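Local coordinates for protein similar to N-acetyltransferase (PDB 4MBU) that probably transfers an acetyl group from acetyl-coenzyme A to an amine acceptor, as a member of the Gcn5-related N-acetyltransferase (GNAT) family, at residues A[18-23]-A[30-35]; A[42-47]-A[65-70]. All blocks are in the same frame, centred on the assembly; numbering follows the deposited sequence.

Contact 1: A[18-23]-A[30-35]; sequences AIYNDA and VYTYKP
N21 OD1 lies 3.3 Å from P35 CA and takes a hydrogen bond from the backbone N of the next residue, Q36, so the amide oxygen of a helical residue holds the far end of the returning loop. This is the first helix of the GNAT fold, 13-26, and the irregular segment 30-35 that doubles back along it toward helix 38-50. CG of N21 stands beside its own backbone N (chi1 -81°), which turns the amide out to the proline; the two side chains cross at about a right angle, and P35 CB comes to 3.8 Å from N21 CG.

At the other end the contact is apolar. V30 points its two methyls at the helix: CG2 meets A23 CB at 3.9 Å and also touches Y20 CE1, while CG1 sits 3.4 Å from the Y20 hydroxyl oxygen OH. The tyrosine gets there because its CG is anti to the backbone N (chi1 -169°), which swings the ring outward from the helix, so that its hydroxyl end reaches V30 in the loop. R41 makes a cation-pi contact with that ring, Y88 meets it edge-to-face, and W76 of the second subunit packs on it. Between V30 and T32 the chain bends through an inverse gamma turn centred on Y31, where T32 N makes a weak 2.7 Å bond to V30 O.

Contact 2: A[42-47]-A[65-70]; sequences IAWFET and LGFATF
W44 reaches down from helix 38-50 to strand 63-72 and meets T69 with the rim of its indole: CZ2 is 4.0 Å from T69 CG2, and that methyl lies in the ring plane at the edge. With chi1 at 169° the W44 side chain extends opposite its backbone N, and chi2 of 90° turns the indole plane square to the plane of CA, CB and CG, with the six-membered ring toward the strand. T69 has OG1 anti to its own N (chi1 -174°), leaving CG2 between N and the carbonyl carbon. The methyl therefore serves the tryptophan while OG1 has polar partners in P54 O and K48 NZ.

Two residues back on the same face of the strand, F67 brings CE2 to 4.3 Å from W44 CH2; the rings meet obliquely. The A68 side chain between them points away, to helix 98-112 on the other side of the sheet. R41 makes a cation-pi contact with the indole, and Y88 lies against the F67 ring. Just before F67, L65 and G66 form a classic beta bulge opposite F58. The whole is a helix packed on the central beta-sheet, as in the GNAT fold.

How the contacts relate
From the N terminus, strand 3-7 leads into helix 13-26, and contact 1 closes first, bringing the loop at 30-35 back onto the helix it has just left. The chain then runs into helix 38-50, through strand 55-60 and into strand 63-72, where contact 2 closes the longer excursion. The two are in series, neither nested nor crossed, with centres about 13 Å apart. They nevertheless touch directly: I19 CD1 packs 3.9 Å from L65 C, and Y20 CD1 lies 4.2 Å from F67 CZ. Both successive helices are thereby tied to strand 63-72, while R41 serves the rings of both Y20 and W44.

Contact 1: A[18-23]-A[30-35]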
# COMPACT_ATOMS: atom_id res chain seq x y z
N ALA A 18 7.56 30.18 -5.84
CA ALA A 18 6.16 30.20 -6.26
C ALA A 18 5.65 28.77 -6.26
O ALA A 18 4.61 28.47 -5.64
CB ALA A 18 6.01 30.83 -7.63
N ILE A 19 6.42 27.89 -6.89
CA ILE A 19 6.01 26.51 -7.04
C ILE A 19 5.73 25.94 -5.65
O ILE A 19 4.64 25.42 -5.38
CB ILE A 19 7.09 25.67 -7.78
CG1 ILE A 19 7.30 26.20 -9.20
CG2 ILE A 19 6.69 24.21 -7.84
CD1 ILE A 19 8.40 25.44 -9.97
N TYR A 20 6.69 26.14 -4.74
CA TYR A 20 6.60 25.58 -3.39
C TYR A 20 5.36 26.13 -2.72
O TYR A 20 4.56 25.37 -2.18
CB TYR A 20 7.84 25.94 -2.59
CG TYR A 20 8.00 25.21 -1.26
CD1 TYR A 20 8.32 23.86 -1.22
CD2 TYR A 20 7.89 25.90 -0.05
CE1 TYR A 20 8.51 23.21 0.00
CE2 TYR A 20 8.08 25.26 1.16
CZ TYR A 20 8.38 23.92 1.18
OH TYR A 20 8.56 23.30 2.39
N ASN A 21 5.16 27.44 -2.82
CA ASN A 21 4.04 28.04 -2.10
C ASN A 21 2.71 27.57 -2.65
O ASN A 21 1.75 27.41 -1.89
CB ASN A 21 4.14 29.56 -2.06
CG ASN A 21 5.08 30.05 -0.98
OD1 ASN A 21 5.37 29.33 -0.02
ND2 ASN A 21 5.54 31.30 -1.11
N ASP A 22 2.65 27.32 -3.96
CA ASP A 22 1.41 26.83 -4.56
C ASP A 22 1.09 25.50 -3.87
O ASP A 22 -0.04 25.27 -3.42
CB ASP A 22 1.58 26.64 -6.06
CG ASP A 22 0.30 26.88 -6.84
OD1 ASP A 22 -0.41 27.86 -6.52
OD2 ASP A 22 -0.01 26.10 -7.76
N ALA A 23 2.12 24.68 -3.72
CA ALA A 23 1.95 23.36 -3.14
C ALA A 23 1.49 23.49 -1.69
O ALA A 23 0.70 22.67 -1.20
CB ALA A 23 3.24 22.57 -3.25
N VAL A 30 3.14 19.39 0.83
CA VAL A 30 3.98 19.98 1.87
C VAL A 30 3.14 20.05 3.15
O VAL A 30 2.09 20.70 3.16
CB VAL A 30 4.42 21.41 1.50
CG1 VAL A 30 5.47 21.91 2.49
CG2 VAL A 30 4.99 21.45 0.09
N TYR A 31 3.59 19.38 4.21
CA TYR A 31 2.87 19.42 5.49
C TYR A 31 3.13 20.76 6.21
O TYR A 31 3.59 20.81 7.36
CB TYR A 31 3.24 18.23 6.39
CG TYR A 31 2.60 16.89 6.02
CD1 TYR A 31 2.16 16.63 4.73
CD2 TYR A 31 2.44 15.88 6.98
CE1 TYR A 31 1.58 15.40 4.40
CE2 TYR A 31 1.86 14.64 6.65
CZ TYR A 31 1.44 14.42 5.36
OH TYR A 31 0.86 13.21 5.00
N THR A 32 2.84 21.86 5.51
CA THR A 32 3.06 23.21 6.02
C THR A 32 1.77 23.99 5.79
O THR A 32 1.01 23.67 4.88
CB THR A 32 4.23 23.89 5.29
OG1 THR A 32 5.44 23.15 5.55
CG2 THR A 32 4.44 25.34 5.76
N TYR A 33 1.49 24.99 6.62
CA TYR A 33 0.27 25.76 6.46
C TYR A 33 0.51 27.11 5.78
O TYR A 33 -0.24 27.48 4.88
CB TYR A 33 -0.42 25.97 7.81
CG TYR A 33 -0.74 24.69 8.56
CD1 TYR A 33 -1.70 23.80 8.09
CD2 TYR A 33 -0.10 24.39 9.76
CE1 TYR A 33 -2.00 22.62 8.80
CE2 TYR A 33 -0.39 23.23 10.46
CZ TYR A 33 -1.34 22.35 9.97
OH TYR A 33 -1.63 21.20 10.69
N LYS A 34 1.55 27.82 6.22
CA LYS A 34 1.82 29.19 5.78
C LYS A 34 2.81 29.25 4.62
O LYS A 34 3.80 28.50 4.61
CB LYS A 34 2.41 30.01 6.94
CG LYS A 34 1.44 30.32 8.07
CD LYS A 34 2.17 30.98 9.24
CE LYS A 34 1.27 31.17 10.47
NZ LYS A 34 0.32 32.32 10.34
N PRO A 35 2.57 30.15 3.66
CA PRO A 35 3.50 30.34 2.54
C PRO A 35 4.89 30.68 3.06
O PRO A 35 5.02 31.36 4.09
CB PRO A 35 2.92 31.54 1.79
CG PRO A 35 1.47 31.54 2.15
CD PRO A 35 1.40 31.05 3.57

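Contact 2: A[42-47]-A[65-70]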
# COMPACT_ATOMS: atom_id res chain seq x y z
N ILE A 42 15.96 31.62 0.42
CA ILE A 42 17.36 31.94 0.17
C ILE A 42 18.26 31.28 1.21
O ILE A 42 19.34 30.76 0.88
CB ILE A 42 17.60 33.47 0.11
CG1 ILE A 42 16.92 34.05 -1.13
CG2 ILE A 42 19.08 33.78 0.06
CD1 ILE A 42 16.73 35.57 -1.08
N ALA A 43 17.82 31.29 2.47
CA ALA A 43 18.56 30.63 3.54
C ALA A 43 18.64 29.12 3.26
O ALA A 43 19.67 28.48 3.49
CB ALA A 43 17.91 30.89 4.89
N TRP A 44 17.52 28.56 2.78
CA TRP A 44 17.45 27.16 2.39
C TRP A 44 18.50 26.84 1.32
O TRP A 44 19.27 25.89 1.45
CB TRP A 44 16.03 26.84 1.91
CG TRP A 44 15.83 25.50 1.23
CD1 TRP A 44 15.49 24.31 1.82
CD2 TRP A 44 15.89 25.25 -0.18
NE1 TRP A 44 15.36 23.33 0.86
CE2 TRP A 44 15.61 23.88 -0.38
CE3 TRP A 44 16.18 26.04 -1.29
CZ2 TRP A 44 15.60 23.29 -1.64
CZ3 TRP A 44 16.17 25.46 -2.55
CH2 TRP A 44 15.88 24.10 -2.71
N PHE A 45 18.53 27.66 0.28
CA PHE A 45 19.50 27.52 -0.81
C PHE A 45 20.95 27.61 -0.33
O PHE A 45 21.80 26.79 -0.72
CB PHE A 45 19.24 28.57 -1.89
CG PHE A 45 20.18 28.50 -3.06
CD1 PHE A 45 19.95 27.61 -4.10
CD2 PHE A 45 21.29 29.33 -3.14
CE1 PHE A 45 20.81 27.54 -5.19
CE2 PHE A 45 22.15 29.27 -4.22
CZ PHE A 45 21.91 28.36 -5.24
N GLU A 46 21.23 28.59 0.52
CA GLU A 46 22.59 28.77 1.03
C GLU A 46 23.00 27.58 1.88
O GLU A 46 24.14 27.10 1.79
CB GLU A 46 22.70 30.07 1.83
CG GLU A 46 22.65 31.35 0.99
CD GLU A 46 22.78 32.61 1.83
OE1 GLU A 46 22.99 32.49 3.06
OE2 GLU A 46 22.68 33.72 1.26
N THR A 47 22.07 27.09 2.69
CA THR A 47 22.30 25.91 3.52
C THR A 47 22.58 24.65 2.68
O THR A 47 23.50 23.88 2.99
CB THR A 47 21.10 25.66 4.45
OG1 THR A 47 20.97 26.77 5.35
CG2 THR A 47 21.27 24.37 5.24
N LEU A 65 10.04 25.09 -14.51
CA LEU A 65 8.75 24.42 -14.36
C LEU A 65 8.80 23.35 -13.28
O LEU A 65 7.76 22.77 -12.93
CB LEU A 65 8.31 23.79 -15.69
CG LEU A 65 8.20 24.75 -16.88
CD1 LEU A 65 7.68 24.04 -18.12
CD2 LEU A 65 7.33 25.96 -16.54
N GLY A 66 9.99 23.06 -12.77
CA GLY A 66 10.02 22.12 -11.65
C GLY A 66 11.34 22.14 -10.92
O GLY A 66 12.34 22.62 -11.47
N PHE A 67 11.36 21.65 -9.69
CA PHE A 67 12.62 21.51 -8.95
C PHE A 67 12.62 20.29 -8.05
O PHE A 67 11.57 19.71 -7.80
CB PHE A 67 12.98 22.79 -8.19
CG PHE A 67 12.27 22.96 -6.88
CD1 PHE A 67 11.00 23.52 -6.84
CD2 PHE A 67 12.89 22.60 -5.69
CE1 PHE A 67 10.34 23.70 -5.61
CE2 PHE A 67 12.24 22.77 -4.47
CZ PHE A 67 10.97 23.32 -4.42
N ALA A 68 13.81 19.89 -7.61
CA ALA A 68 13.98 18.65 -6.85
C ALA A 68 15.26 18.66 -6.05
O ALA A 68 16.27 19.22 -6.48
CB ALA A 68 13.97 17.45 -7.77
N THR A 69 15.23 18.03 -4.88
CA THR A 69 16.41 18.01 -4.05
C THR A 69 16.44 16.77 -3.16
O THR A 69 15.44 16.06 -3.03
CB THR A 69 16.50 19.30 -3.18
OG1 THR A 69 17.74 19.32 -2.47
CG2 THR A 69 15.35 19.37 -2.18
N PHE A 70 17.60 16.47 -2.58
CA PHE A 70 17.62 15.50 -1.49
C PHE A 70 18.45 15.97 -0.30
O PHE A 70 19.23 16.93 -0.42
CB PHE A 70 17.96 14.07 -1.95
CG PHE A 70 19.38 13.86 -2.44
CD1 PHE A 70 19.61 13.40 -3.73
CD2 PHE A 70 20.48 14.06 -1.61
CE1 PHE A 70 20.91 13.17 -4.19
CE2 PHE A 70 21.78 13.85 -2.07
CZ PHE A 70 21.99 13.40 -3.35